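Local coordinates for protein beta-fructofuranosidase, insoluble isoenzyme CWINV1 (Arabidopsis thaliana, PDB 2OXB) that hydrolyses sucrose and 1-kestose, and to a lesser extent neokestose and levan, as a glycoside hydrolase family 32 invertase of the plant cell wall, at residues A[17-22]-A[274-279]; A[33-38]-A[77-82]; A[37-40]-A[44-47]; A[92-97]-A[121-126]. The protein carries 1 engineered substitution. All coordinates share one frame; numbering follows the deposited sequence.

Contact 1: A[17-22]-A[274-279]; sequences MNDPNG and YYASKT. With FRU (beta-D-fructofuranose), chain B.
The carboxylate of Asp19 carries the CB of Ala276 over one face, and at 3.2 Å from Asp19 OD1 that methyl is almost equally far from both oxygens and from CG. The fructose comes to OD1 close to the carboxylate plane, slightly to the side away from the methyl, its C1 3.0 Å from Asp19 OD1. Tyr275 approaches the sugar obliquely, with CE2 3.1 Å from fructose O1, while the OD1 of the Asn18 amide faces the ring oxygen O5. Beside the carboxylate, the pyrrolidine of Pro20 packs through CD on the CB of Ala276 (3.7 Å). In Asp19 CG stands anti to the carbonyl carbon (chi1 -75°), which swings the carboxylate out toward both the alanine and the sugar. Its OD2 is hydrogen-bonded to Ser79 OG, itself a sugar-binding group, which helps to orient the carboxylate, with OD1 toward the fructose. The hydroxyl of Tyr275 is tied to the carbonyl of Leu234 and to Gln199, the engineered residue of this enzyme. Two parts of the chain far apart in sequence thus meet at the substrate: the strand 15-26 and the loop leading into strand 278-282. Asp19 is an active-site residue, and Asn-Asp-Pro-Asn-Gly is the signature of family 32, whose aspartate serves as the nucleophile at the centre of a five-bladed beta-propeller.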
loop_
_atom_site.group_PDB
_atom_site.type_symbol
_atom_site.label_atom_id
_atom_site.label_comp_id
_atom_site.label_asym_id
_atom_site.label_seq_id
_atom_site.Cartn_x
_atom_site.Cartn_y
_atom_site.Cartn_z
ATOM N N MET A 17 -13.682 -7.568 -3.823
ATOM C CA MET A 17 -13.000 -6.351 -4.262
ATOM C C MET A 17 -11.522 -6.650 -4.516
ATOM O O MET A 17 -10.912 -7.441 -3.794
ATOM C CB MET A 17 -13.113 -5.235 -3.214
ATOM C CG MET A 17 -12.221 -4.043 -3.570
ATOM S SD MET A 17 -12.659 -2.509 -2.787
ATOM C CE MET A 17 -11.645 -2.562 -1.307
ATOM N N ASN A 18 -10.936 -6.005 -5.519
ATOM C CA ASN A 18 -9.533 -6.264 -5.833
ATOM C C ASN A 18 -8.692 -4.994 -6.014
ATOM O O ASN A 18 -8.706 -4.096 -5.167
ATOM C CB ASN A 18 -9.461 -7.144 -7.093
ATOM C CG ASN A 18 -8.100 -7.790 -7.293
ATOM O OD1 ASN A 18 -7.928 -8.621 -8.182
ATOM N ND2 ASN A 18 -7.129 -7.409 -6.476
ATOM N N ASP A 19 -7.956 -4.947 -7.122
ATOM C CA ASP A 19 -7.084 -3.833 -7.465
ATOM C C ASP A 19 -7.753 -2.452 -7.449
ATOM O O ASP A 19 -8.958 -2.314 -7.681
ATOM C CB ASP A 19 -6.484 -4.047 -8.867
ATOM C CG ASP A 19 -5.383 -5.079 -8.894
ATOM O OD1 ASP A 19 -5.487 -6.096 -8.175
ATOM O OD2 ASP A 19 -4.417 -4.873 -9.659
ATOM N N PRO A 20 -6.959 -1.410 -7.145
ATOM C CA PRO A 20 -7.385 -0.006 -7.098
ATOM C C PRO A 20 -7.143 0.484 -8.527
ATOM O O PRO A 20 -6.039 0.307 -9.065
ATOM C CB PRO A 20 -6.401 0.638 -6.115
ATOM C CG PRO A 20 -5.787 -0.544 -5.372
ATOM C CD PRO A 20 -5.674 -1.573 -6.442
ATOM N N ASN A 21 -8.151 1.089 -9.147
ATOM C CA ASN A 21 -8.000 1.549 -10.529
ATOM C C ASN A 21 -8.243 3.048 -10.735
ATOM O O ASN A 21 -9.082 3.660 -10.069
ATOM C CB ASN A 21 -8.943 0.750 -11.440
ATOM C CG ASN A 21 -8.674 -0.757 -11.401
ATOM O OD1 ASN A 21 -9.552 -1.560 -11.678
ATOM N ND2 ASN A 21 -7.441 -1.135 -11.081
ATOM N N GLY A 22 -7.480 3.625 -11.661
ATOM C CA GLY A 22 -7.595 5.033 -12.032
ATOM C C GLY A 22 -7.823 6.099 -10.971
ATOM O O GLY A 22 -8.797 6.850 -11.049
ATOM N N TYR A 274 -0.058 -6.392 1.701
ATOM C CA TYR A 274 -0.254 -5.287 0.782
ATOM C C TYR A 274 -0.198 -5.768 -0.656
ATOM O O TYR A 274 0.537 -6.702 -0.961
ATOM C CB TYR A 274 0.847 -4.259 0.993
ATOM C CG TYR A 274 0.399 -2.829 0.872
ATOM C CD1 TYR A 274 -0.667 -2.358 1.631
ATOM C CD2 TYR A 274 1.086 -1.925 0.060
ATOM C CE1 TYR A 274 -1.045 -1.031 1.603
ATOM C CE2 TYR A 274 0.715 -0.577 0.020
ATOM C CZ TYR A 274 -0.358 -0.141 0.808
ATOM O OH TYR A 274 -0.729 1.187 0.843
ATOM N N TYR A 275 -0.956 -5.136 -1.550
ATOM C CA TYR A 275 -0.900 -5.541 -2.950
ATOM C C TYR A 275 -1.632 -4.651 -3.942
ATOM O O TYR A 275 -2.511 -3.881 -3.583
ATOM C CB TYR A 275 -1.401 -6.970 -3.096
ATOM C CG TYR A 275 -0.888 -7.664 -4.331
ATOM C CD1 TYR A 275 0.497 -7.775 -4.573
ATOM C CD2 TYR A 275 -1.777 -8.273 -5.231
ATOM C CE1 TYR A 275 0.978 -8.481 -5.677
ATOM C CE2 TYR A 275 -1.307 -8.981 -6.331
ATOM C CZ TYR A 275 0.067 -9.086 -6.548
ATOM O OH TYR A 275 0.515 -9.828 -7.611
ATOM N N ALA A 276 -1.248 -4.777 -5.207
ATOM C CA ALA A 276 -1.851 -4.018 -6.289
ATOM C C ALA A 276 -1.737 -2.509 -6.078
ATOM O O ALA A 276 -2.449 -1.736 -6.726
ATOM C CB ALA A 276 -3.305 -4.424 -6.443
ATOM N N SER A 277 -0.822 -2.092 -5.199
ATOM C CA SER A 277 -0.634 -0.667 -4.893
ATOM C C SER A 277 -0.424 0.237 -6.119
ATOM O O SER A 277 0.112 -0.190 -7.139
ATOM C CB SER A 277 0.530 -0.479 -3.896
ATOM O OG SER A 277 1.795 -0.827 -4.460
ATOM N N LYS A 278 -0.875 1.484 -6.010
ATOM C CA LYS A 278 -0.747 2.470 -7.083
ATOM C C LYS A 278 -0.878 3.887 -6.554
ATOM O O LYS A 278 -1.613 4.145 -5.592
ATOM C CB LYS A 278 -1.807 2.261 -8.168
ATOM C CG LYS A 278 -1.799 3.327 -9.238
ATOM C CD LYS A 278 -1.998 2.729 -10.619
ATOM C CE LYS A 278 -0.765 1.920 -11.038
ATOM N NZ LYS A 278 -0.944 1.253 -12.368
ATOM N N THR A 279 -0.185 4.808 -7.210
ATOM C CA THR A 279 -0.192 6.200 -6.799
ATOM C C THR A 279 -0.934 7.103 -7.775
ATOM O O THR A 279 -1.485 6.645 -8.777
ATOM C CB THR A 279 1.258 6.699 -6.623
ATOM O OG1 THR A 279 1.963 6.571 -7.865
ATOM C CG2 THR A 279 1.967 5.873 -5.576
HETATM C C1 FRU B . -3.587 -8.203 -9.218
HETATM C C2 FRU B . -4.210 -8.763 -10.503
HETATM C C3 FRU B . -3.839 -7.900 -11.725
HETATM C C4 FRU B . -5.037 -8.021 -12.622
HETATM C C5 FRU B . -6.164 -8.182 -11.602
HETATM C C6 FRU B . -7.202 -9.216 -11.991
HETATM O O1 FRU B . -2.173 -8.288 -9.248
HETATM O O2 FRU B . -3.974 -10.180 -10.838
HETATM O O3 FRU B . -2.664 -8.341 -12.399
HETATM O O4 FRU B . -5.223 -6.851 -13.427
HETATM O O5 FRU B . -5.595 -8.606 -10.373
HETATM O O6 FRU B . -7.954 -8.702 -13.075
#

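Contact 2: A[33-38]-A[77-82]; sequences FYQWNP and CWSGSA. With FRU (beta-D-fructofuranose), chain B.
Gln35 and Ser79 meet because the glutamine chain folds: CG is set beside the backbone N (chi1 -55°), then chi2 of -89° bends the chain and presents the two amide atoms to different partners. NE2 donates to the carbonyl of Cys77, with Gln35 NE2 2.9 Å from Cys77 O; the donor approaches a lone pair in the carbonyl plane, although the acceptor is tilted from the plane of the glutamine amide. The same NE2 is also bonded to Asn21 OD1, so two acceptors hold the amide's rotation. With the flip fixed in this way, Gln35 OE1 is turned to the sugar and accepts from fructose O6 at 2.8 Å. That hydroxyl also sits over one face of the Trp78 indole, offset toward its rim, with Trp78 CG 3.3 Å from fructose O6. Ser79, the partner of Asp19, lies alongside the glutamine, with Ser79 OG 3.7 Å from Gln35 CD. On its other side Ser79 OG is 2.8 Å from fructose O4. Beneath these side chains strands 33-36 and 77-81 run nearly antiparallel, at 160°, but their axes stay 7.1 Å apart because they belong to separate sheets. One amide spans the gap and recognises the substrate too. Gln35, Trp78 and Ser79 are substrate-binding residues, and they line the fructose pocket in the central cavity of the five-bladed propeller, where residues of two blades meet the sugar here.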
loop_
_atom_site.group_PDB
_atom_site.type_symbol
_atom_site.label_atom_id
_atom_site.label_comp_id
_atom_site.label_asym_id
_atom_site.label_seq_id
_atom_site.Cartn_x
_atom_site.Cartn_y
_atom_site.Cartn_z
ATOM N N PHE A 33 -11.820 3.958 -8.682
ATOM C CA PHE A 33 -12.513 2.892 -9.365
ATOM C C PHE A 33 -11.855 1.690 -8.713
ATOM O O PHE A 33 -11.135 1.854 -7.727
ATOM C CB PHE A 33 -12.234 2.947 -10.873
ATOM C CG PHE A 33 -12.600 4.263 -11.520
ATOM C CD1 PHE A 33 -13.910 4.555 -11.858
ATOM C CD2 PHE A 33 -11.621 5.212 -11.800
ATOM C CE1 PHE A 33 -14.235 5.770 -12.466
ATOM C CE2 PHE A 33 -11.947 6.428 -12.406
ATOM C CZ PHE A 33 -13.252 6.700 -12.737
ATOM N N TYR A 34 -12.108 0.495 -9.233
ATOM C CA TYR A 34 -11.512 -0.712 -8.684
ATOM C C TYR A 34 -12.144 -1.979 -9.215
ATOM O O TYR A 34 -13.237 -1.966 -9.784
ATOM C CB TYR A 34 -11.580 -0.726 -7.151
ATOM C CG TYR A 34 -12.966 -0.573 -6.581
ATOM C CD1 TYR A 34 -13.572 0.678 -6.466
ATOM C CD2 TYR A 34 -13.666 -1.679 -6.130
ATOM C CE1 TYR A 34 -14.842 0.812 -5.907
ATOM C CE2 TYR A 34 -14.931 -1.554 -5.572
ATOM C CZ TYR A 34 -15.511 -0.318 -5.462
ATOM O OH TYR A 34 -16.766 -0.248 -4.912
ATOM N N GLN A 35 -11.422 -3.075 -9.027
ATOM C CA GLN A 35 -11.868 -4.379 -9.457
ATOM C C GLN A 35 -12.929 -4.849 -8.448
ATOM O O GLN A 35 -12.634 -5.020 -7.259
ATOM C CB GLN A 35 -10.665 -5.329 -9.488
ATOM C CG GLN A 35 -9.501 -4.844 -10.348
ATOM C CD GLN A 35 -9.601 -5.276 -11.799
ATOM O OE1 GLN A 35 -9.341 -6.425 -12.133
ATOM N NE2 GLN A 35 -9.983 -4.355 -12.666
ATOM N N TRP A 36 -14.160 -5.052 -8.924
ATOM C CA TRP A 36 -15.273 -5.475 -8.060
ATOM C C TRP A 36 -16.195 -6.531 -8.694
ATOM O O TRP A 36 -16.511 -6.475 -9.884
ATOM C CB TRP A 36 -16.085 -4.227 -7.645
ATOM C CG TRP A 36 -17.380 -4.481 -6.917
ATOM C CD1 TRP A 36 -17.537 -4.930 -5.634
ATOM C CD2 TRP A 36 -18.701 -4.331 -7.452
ATOM N NE1 TRP A 36 -18.877 -5.073 -5.340
ATOM C CE2 TRP A 36 -19.612 -4.711 -6.438
ATOM C CE3 TRP A 36 -19.206 -3.912 -8.692
ATOM C CZ2 TRP A 36 -20.995 -4.686 -6.627
ATOM C CZ3 TRP A 36 -20.584 -3.887 -8.883
ATOM C CH2 TRP A 36 -21.462 -4.273 -7.852
ATOM N N ASN A 37 -16.609 -7.505 -7.891
ATOM C CA ASN A 37 -17.507 -8.547 -8.369
ATOM C C ASN A 37 -18.916 -8.300 -7.877
ATOM O O ASN A 37 -19.220 -8.444 -6.686
ATOM C CB ASN A 37 -17.072 -9.931 -7.904
ATOM C CG ASN A 37 -18.140 -10.979 -8.167
ATOM O OD1 ASN A 37 -19.004 -10.791 -9.026
ATOM N ND2 ASN A 37 -18.084 -12.088 -7.438
ATOM N N PRO A 38 -19.805 -7.938 -8.801
ATOM C CA PRO A 38 -21.213 -7.652 -8.527
ATOM C C PRO A 38 -22.047 -8.888 -8.248
ATOM O O PRO A 38 -23.250 -8.790 -8.016
ATOM C CB PRO A 38 -21.660 -6.956 -9.798
ATOM C CG PRO A 38 -20.870 -7.687 -10.840
ATOM C CD PRO A 38 -19.499 -7.755 -10.229
ATOM N N CYS A 77 -12.680 -6.756 -17.414
ATOM C CA CYS A 77 -12.201 -5.390 -17.364
ATOM C C CYS A 77 -11.178 -5.299 -16.259
ATOM O O CYS A 77 -11.505 -4.976 -15.113
ATOM C CB CYS A 77 -13.345 -4.413 -17.104
ATOM S SG CYS A 77 -14.154 -3.843 -18.579
ATOM N N TRP A 78 -9.935 -5.596 -16.633
ATOM C CA TRP A 78 -8.803 -5.588 -15.722
ATOM C C TRP A 78 -8.304 -4.190 -15.325
ATOM O O TRP A 78 -8.718 -3.174 -15.885
ATOM C CB TRP A 78 -7.669 -6.438 -16.329
ATOM C CG TRP A 78 -7.971 -7.931 -16.314
ATOM C CD1 TRP A 78 -9.201 -8.525 -16.165
ATOM C CD2 TRP A 78 -7.025 -9.007 -16.407
ATOM N NE1 TRP A 78 -9.072 -9.898 -16.152
ATOM C CE2 TRP A 78 -7.751 -10.220 -16.299
ATOM C CE3 TRP A 78 -5.637 -9.066 -16.564
ATOM C CZ2 TRP A 78 -7.136 -11.467 -16.347
ATOM C CZ3 TRP A 78 -5.022 -10.315 -16.609
ATOM C CH2 TRP A 78 -5.775 -11.498 -16.501
ATOM N N SER A 79 -7.419 -4.173 -14.328
ATOM C CA SER A 79 -6.819 -2.960 -13.779
ATOM C C SER A 79 -6.317 -1.987 -14.842
ATOM O O SER A 79 -5.922 -2.385 -15.935
ATOM C CB SER A 79 -5.661 -3.340 -12.858
ATOM O OG SER A 79 -5.983 -4.496 -12.117
ATOM N N GLY A 80 -6.335 -0.704 -14.497
ATOM C CA GLY A 80 -5.886 0.331 -15.407
ATOM C C GLY A 80 -5.469 1.548 -14.610
ATOM O O GLY A 80 -5.256 1.451 -13.396
ATOM N N SER A 81 -5.366 2.688 -15.286
ATOM C CA SER A 81 -4.958 3.935 -14.657
ATOM C C SER A 81 -5.481 5.131 -15.441
ATOM O O SER A 81 -5.940 4.995 -16.586
ATOM C CB SER A 81 -3.433 4.019 -14.572
ATOM O OG SER A 81 -2.920 3.210 -13.515
ATOM N N ALA A 82 -5.420 6.308 -14.821
ATOM C CA ALA A 82 -5.895 7.527 -15.470
ATOM C C ALA A 82 -4.800 8.589 -15.543
ATOM O O ALA A 82 -4.155 8.898 -14.544
ATOM C CB ALA A 82 -7.123 8.079 -14.727
HETATM C C1 FRU B . -3.587 -8.203 -9.218
HETATM C C2 FRU B . -4.210 -8.763 -10.503
HETATM C C3 FRU B . -3.839 -7.900 -11.725
HETATM C C4 FRU B . -5.037 -8.021 -12.622
HETATM C C5 FRU B . -6.164 -8.182 -11.602
HETATM C C6 FRU B . -7.202 -9.216 -11.991
HETATM O O1 FRU B . -2.173 -8.288 -9.248
HETATM O O2 FRU B . -3.974 -10.180 -10.838
HETATM O O3 FRU B . -2.664 -8.341 -12.399
HETATM O O4 FRU B . -5.223 -6.851 -13.427
HETATM O O5 FRU B . -5.595 -8.606 -10.373
HETATM O O6 FRU B . -7.954 -8.702 -13.075
#

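Contact 3: A[37-40]-A[44-47]; sequences NPKG and GNIV
Asn45 reaches back over Lys39 and Asn37, and its side chain can be followed atom by atom. CB passes 3.3 Å from Lys39 NZ and, more loosely, faces the CD of Pro38. CG lies 3.4 Å from Lys39 CD, the lysine chain crossing the asparagine at about a right angle, and OD1 is turned to Lys39 CE at 3.7 Å. At the tip, Asn45 ND2 donates to Asn37 OD1 in a bond that is weak, at 3.3 Å, but almost straight, at 176°. The two asparagine side chains lie side by side and point the same way, with their amide planes 52° apart. Asn37 OD1 is gripped a second time, by the backbone N of Lys39 at 2.6 Å, which closes an Asx turn; this donor comes from above the carbonyl plane of the side chain. A chi1 of 169° turns the Asn37 CG away from the backbone N and sets that oxygen between the turn and Asn45. A small apolar patch completes the contact, where Pro38 CD rests 4.2 Å from Val47 CG2. Lys39 and Asn45 are exposed, so the outer side of this hairpin-like loop faces solvent, whereas Asn37 and Ile46 are buried and both touch Trp16. The contact closes the base of the loop joining the antiparallel strands 29-36 and 47-53, with Trp16 of strand 15-26 against its buried residues.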
loop_
_atom_site.group_PDB
_atom_site.type_symbol
_atom_site.label_atom_id
_atom_site.label_comp_id
_atom_site.label_asym_id
_atom_site.label_seq_id
_atom_site.Cartn_x
_atom_site.Cartn_y
_atom_site.Cartn_z
ATOM N N ASN A 37 -16.609 -7.505 -7.891
ATOM C CA ASN A 37 -17.507 -8.547 -8.369
ATOM C C ASN A 37 -18.916 -8.300 -7.877
ATOM O O ASN A 37 -19.220 -8.444 -6.686
ATOM C CB ASN A 37 -17.072 -9.931 -7.904
ATOM C CG ASN A 37 -18.140 -10.979 -8.167
ATOM O OD1 ASN A 37 -19.004 -10.791 -9.026
ATOM N ND2 ASN A 37 -18.084 -12.088 -7.438
ATOM N N PRO A 38 -19.805 -7.938 -8.801
ATOM C CA PRO A 38 -21.213 -7.652 -8.527
ATOM C C PRO A 38 -22.047 -8.888 -8.248
ATOM O O PRO A 38 -23.250 -8.790 -8.016
ATOM C CB PRO A 38 -21.660 -6.956 -9.798
ATOM C CG PRO A 38 -20.870 -7.687 -10.840
ATOM C CD PRO A 38 -19.499 -7.755 -10.229
ATOM N N LYS A 39 -21.423 -10.054 -8.264
ATOM C CA LYS A 39 -22.191 -11.263 -8.047
ATOM C C LYS A 39 -21.861 -12.026 -6.784
ATOM O O LYS A 39 -22.752 -12.567 -6.135
ATOM C CB LYS A 39 -22.048 -12.171 -9.264
ATOM C CG LYS A 39 -22.501 -11.508 -10.553
ATOM C CD LYS A 39 -22.317 -12.415 -11.757
ATOM C CE LYS A 39 -22.582 -11.641 -13.033
ATOM N NZ LYS A 39 -21.844 -10.347 -12.996
ATOM N N GLY A 40 -20.586 -12.069 -6.424
ATOM C CA GLY A 40 -20.210 -12.802 -5.229
ATOM C C GLY A 40 -19.053 -12.195 -4.464
ATOM O O GLY A 40 -18.642 -11.061 -4.726
ATOM N N GLY A 44 -14.447 -12.467 -9.606
ATOM C CA GLY A 44 -15.288 -12.877 -10.708
ATOM C C GLY A 44 -16.067 -11.714 -11.264
ATOM O O GLY A 44 -16.342 -10.756 -10.544
ATOM N N ASN A 45 -16.414 -11.799 -12.545
ATOM C CA ASN A 45 -17.156 -10.753 -13.233
ATOM C C ASN A 45 -16.612 -9.391 -12.847
ATOM O O ASN A 45 -17.366 -8.435 -12.680
ATOM C CB ASN A 45 -18.623 -10.844 -12.866
ATOM C CG ASN A 45 -19.116 -12.260 -12.857
ATOM O OD1 ASN A 45 -19.212 -12.914 -13.904
ATOM N ND2 ASN A 45 -19.415 -12.762 -11.665
ATOM N N ILE A 46 -15.294 -9.304 -12.712
ATOM C CA ILE A 46 -14.658 -8.054 -12.338
ATOM C C ILE A 46 -15.060 -6.884 -13.231
ATOM O O ILE A 46 -15.052 -6.985 -14.463
ATOM C CB ILE A 46 -13.117 -8.198 -12.332
ATOM C CG1 ILE A 46 -12.690 -9.077 -11.158
ATOM C CG2 ILE A 46 -12.460 -6.835 -12.215
ATOM C CD1 ILE A 46 -13.147 -8.538 -9.804
ATOM N N VAL A 47 -15.420 -5.779 -12.581
ATOM C CA VAL A 47 -15.837 -4.544 -13.242
ATOM C C VAL A 47 -15.190 -3.360 -12.527
ATOM O O VAL A 47 -14.660 -3.506 -11.424
ATOM C CB VAL A 47 -17.373 -4.347 -13.158
ATOM C CG1 VAL A 47 -17.793 -3.146 -13.997
ATOM C CG2 VAL A 47 -18.094 -5.608 -13.609
#

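Contact 4: A[92-97]-A[121-126]; sequences ILYTGI and WKKSPL
Ile92 lays its terminal methyl on the indole of Trp121, and this is the close-packed half of a contact within one blade of the beta-propeller. The blade is a four-stranded antiparallel sheet in which strand 103-110 lies between 93-97 and 121-123, so residues from both flanks meet across it by side chains alone. Ile92 CD1 stands 3.5 Å from the centroid of the six-membered ring and only 17° off its normal, a CH-pi contact over the face. CG1 follows along the rim, 3.5 Å from Trp121 CZ3, and the two side chains cross at about a right angle. Phe33, from the blade before, meets the indole with its plane nearly perpendicular, and Ala65 and Ile66 pack on it as well, so this end belongs to the seam between two blades. The other half is looser, and lies toward the solvent side, where the chain runs on into the exposed Pro125 and Leu126. Tyr94 stands with its CG between the backbone N and the carbonyl carbon (chi1 81°), which carries the ring toward Lys123; the approach is oblique, and the nearest pair is Tyr94 OH and Lys123 CD at 3.6 Å. The lysine finds its stronger partners elsewhere: NZ bonds to the carbonyl of Phe67, forms a salt bridge with Asp73 and makes a cation-pi contact with the Phe67 ring. Tyr94 OH makes a weak hydrogen bond to the same Asp73 OD1 that takes the lysine's salt bridge.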
loop_
_atom_site.group_PDB
_atom_site.type_symbol
_atom_site.label_atom_id
_atom_site.label_comp_id
_atom_site.label_asym_id
_atom_site.label_seq_id
_atom_site.Cartn_x
_atom_site.Cartn_y
_atom_site.Cartn_z
ATOM N N ILE A 92 -8.367 7.079 -19.566
ATOM C CA ILE A 92 -8.055 5.825 -18.863
ATOM C C ILE A 92 -7.426 4.770 -19.769
ATOM O O ILE A 92 -7.761 4.650 -20.945
ATOM C CB ILE A 92 -9.317 5.201 -18.161
ATOM C CG1 ILE A 92 -9.587 5.922 -16.835
ATOM C CG2 ILE A 92 -9.106 3.705 -17.908
ATOM C CD1 ILE A 92 -10.821 5.461 -16.111
ATOM N N LEU A 93 -6.492 4.018 -19.204
ATOM C CA LEU A 93 -5.818 2.952 -19.925
ATOM C C LEU A 93 -6.052 1.674 -19.127
ATOM O O LEU A 93 -5.485 1.496 -18.054
ATOM C CB LEU A 93 -4.321 3.259 -20.048
ATOM C CG LEU A 93 -3.906 4.241 -21.158
ATOM C CD1 LEU A 93 -4.614 5.569 -20.967
ATOM C CD2 LEU A 93 -2.392 4.443 -21.149
ATOM N N TYR A 94 -6.919 0.798 -19.628
ATOM C CA TYR A 94 -7.193 -0.445 -18.917
ATOM C C TYR A 94 -7.049 -1.663 -19.829
ATOM O O TYR A 94 -7.226 -1.575 -21.051
ATOM C CB TYR A 94 -8.597 -0.423 -18.307
ATOM C CG TYR A 94 -9.690 -0.768 -19.282
ATOM C CD1 TYR A 94 -10.160 -2.070 -19.405
ATOM C CD2 TYR A 94 -10.247 0.209 -20.095
ATOM C CE1 TYR A 94 -11.161 -2.388 -20.313
ATOM C CE2 TYR A 94 -11.243 -0.102 -21.004
ATOM C CZ TYR A 94 -11.697 -1.402 -21.108
ATOM O OH TYR A 94 -12.695 -1.689 -22.014
ATOM N N THR A 95 -6.723 -2.794 -19.204
ATOM C CA THR A 95 -6.531 -4.075 -19.873
ATOM C C THR A 95 -7.833 -4.861 -19.974
ATOM O O THR A 95 -8.391 -5.281 -18.966
ATOM C CB THR A 95 -5.521 -4.978 -19.097
ATOM O OG1 THR A 95 -4.336 -4.237 -18.776
ATOM C CG2 THR A 95 -5.132 -6.203 -19.940
ATOM N N GLY A 96 -8.308 -5.065 -21.196
ATOM C CA GLY A 96 -9.518 -5.842 -21.394
ATOM C C GLY A 96 -9.160 -7.210 -21.962
ATOM O O GLY A 96 -8.057 -7.414 -22.465
ATOM N N ILE A 97 -10.080 -8.161 -21.885
ATOM C CA ILE A 97 -9.816 -9.488 -22.419
ATOM C C ILE A 97 -10.760 -9.681 -23.601
ATOM O O ILE A 97 -11.978 -9.713 -23.418
ATOM C CB ILE A 97 -10.091 -10.590 -21.362
ATOM C CG1 ILE A 97 -9.683 -10.105 -19.968
ATOM C CG2 ILE A 97 -9.327 -11.863 -21.725
ATOM C CD1 ILE A 97 -8.212 -9.698 -19.853
ATOM N N TRP A 121 -18.460 6.456 -18.779
ATOM C CA TRP A 121 -17.245 6.425 -19.581
ATOM C C TRP A 121 -17.439 5.892 -20.988
ATOM O O TRP A 121 -18.047 4.840 -21.201
ATOM C CB TRP A 121 -16.138 5.631 -18.881
ATOM C CG TRP A 121 -15.545 6.371 -17.725
ATOM C CD1 TRP A 121 -16.127 6.596 -16.510
ATOM C CD2 TRP A 121 -14.266 7.027 -17.685
ATOM N NE1 TRP A 121 -15.293 7.353 -15.715
ATOM C CE2 TRP A 121 -14.145 7.631 -16.408
ATOM C CE3 TRP A 121 -13.213 7.165 -18.603
ATOM C CZ2 TRP A 121 -13.009 8.362 -16.026
ATOM C CZ3 TRP A 121 -12.084 7.894 -18.223
ATOM C CH2 TRP A 121 -11.993 8.483 -16.942
ATOM N N LYS A 122 -16.913 6.653 -21.943
ATOM C CA LYS A 122 -16.984 6.323 -23.356
ATOM C C LYS A 122 -15.725 5.540 -23.700
ATOM O O LYS A 122 -14.624 5.925 -23.323
ATOM C CB LYS A 122 -17.061 7.614 -24.176
ATOM C CG LYS A 122 -17.587 7.462 -25.598
ATOM C CD LYS A 122 -17.879 8.833 -26.214
ATOM C CE LYS A 122 -18.231 8.742 -27.698
ATOM N NZ LYS A 122 -19.369 7.821 -27.991
ATOM N N LYS A 123 -15.901 4.433 -24.410
ATOM C CA LYS A 123 -14.797 3.569 -24.798
ATOM C C LYS A 123 -14.608 3.542 -26.317
ATOM O O LYS A 123 -15.445 3.016 -27.036
ATOM C CB LYS A 123 -15.060 2.162 -24.253
ATOM C CG LYS A 123 -15.394 2.187 -22.758
ATOM C CD LYS A 123 -15.255 0.835 -22.083
ATOM C CE LYS A 123 -16.480 -0.028 -22.259
ATOM N NZ LYS A 123 -16.286 -1.344 -21.603
ATOM N N SER A 124 -13.500 4.112 -26.793
ATOM C CA SER A 124 -13.187 4.175 -28.226
ATOM C C SER A 124 -13.385 2.858 -28.957
ATOM O O SER A 124 -13.262 1.787 -28.367
ATOM C CB SER A 124 -11.745 4.638 -28.435
ATOM O OG SER A 124 -11.321 4.391 -29.760
ATOM N N PRO A 125 -13.694 2.928 -30.263
ATOM C CA PRO A 125 -13.920 1.765 -31.135
ATOM C C PRO A 125 -12.593 1.284 -31.720
ATOM O O PRO A 125 -12.469 0.160 -32.209
ATOM C CB PRO A 125 -14.836 2.324 -32.213
ATOM C CG PRO A 125 -14.252 3.687 -32.418
ATOM C CD PRO A 125 -13.991 4.177 -30.989
ATOM N N LEU A 126 -11.602 2.161 -31.668
ATOM C CA LEU A 126 -10.295 1.833 -32.174
ATOM C C LEU A 126 -9.605 0.878 -31.217
ATOM O O LEU A 126 -8.537 0.366 -31.528
ATOM C CB LEU A 126 -9.463 3.105 -32.337
ATOM C CG LEU A 126 -10.061 4.225 -33.195
ATOM C CD1 LEU A 126 -9.034 5.349 -33.310
ATOM C CD2 LEU A 126 -10.439 3.704 -34.583
#

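Overall arrangement
From the N terminus, strand 15-26 opens contact 1, which closes only some 250 residues later at 274-279, so the other three contacts nest inside its loop. Strand 29-36 follows, paired with 15-26; contact 2 starts on it and contact 3 in the loop just after, the two sharing Asn37 and Pro38. Contact 3 closes first, a short local loop before strand 47-53, within the span of contact 2, which runs on to strand 77-81 and joins the first sheet to the second. Contact 4 opens after contact 2 has closed and stays within that second sheet, whose strands 77-81 and 93-97 are neighbours. Contacts 1 and 2 share the fructose; contacts 3 and 4 lie farther out.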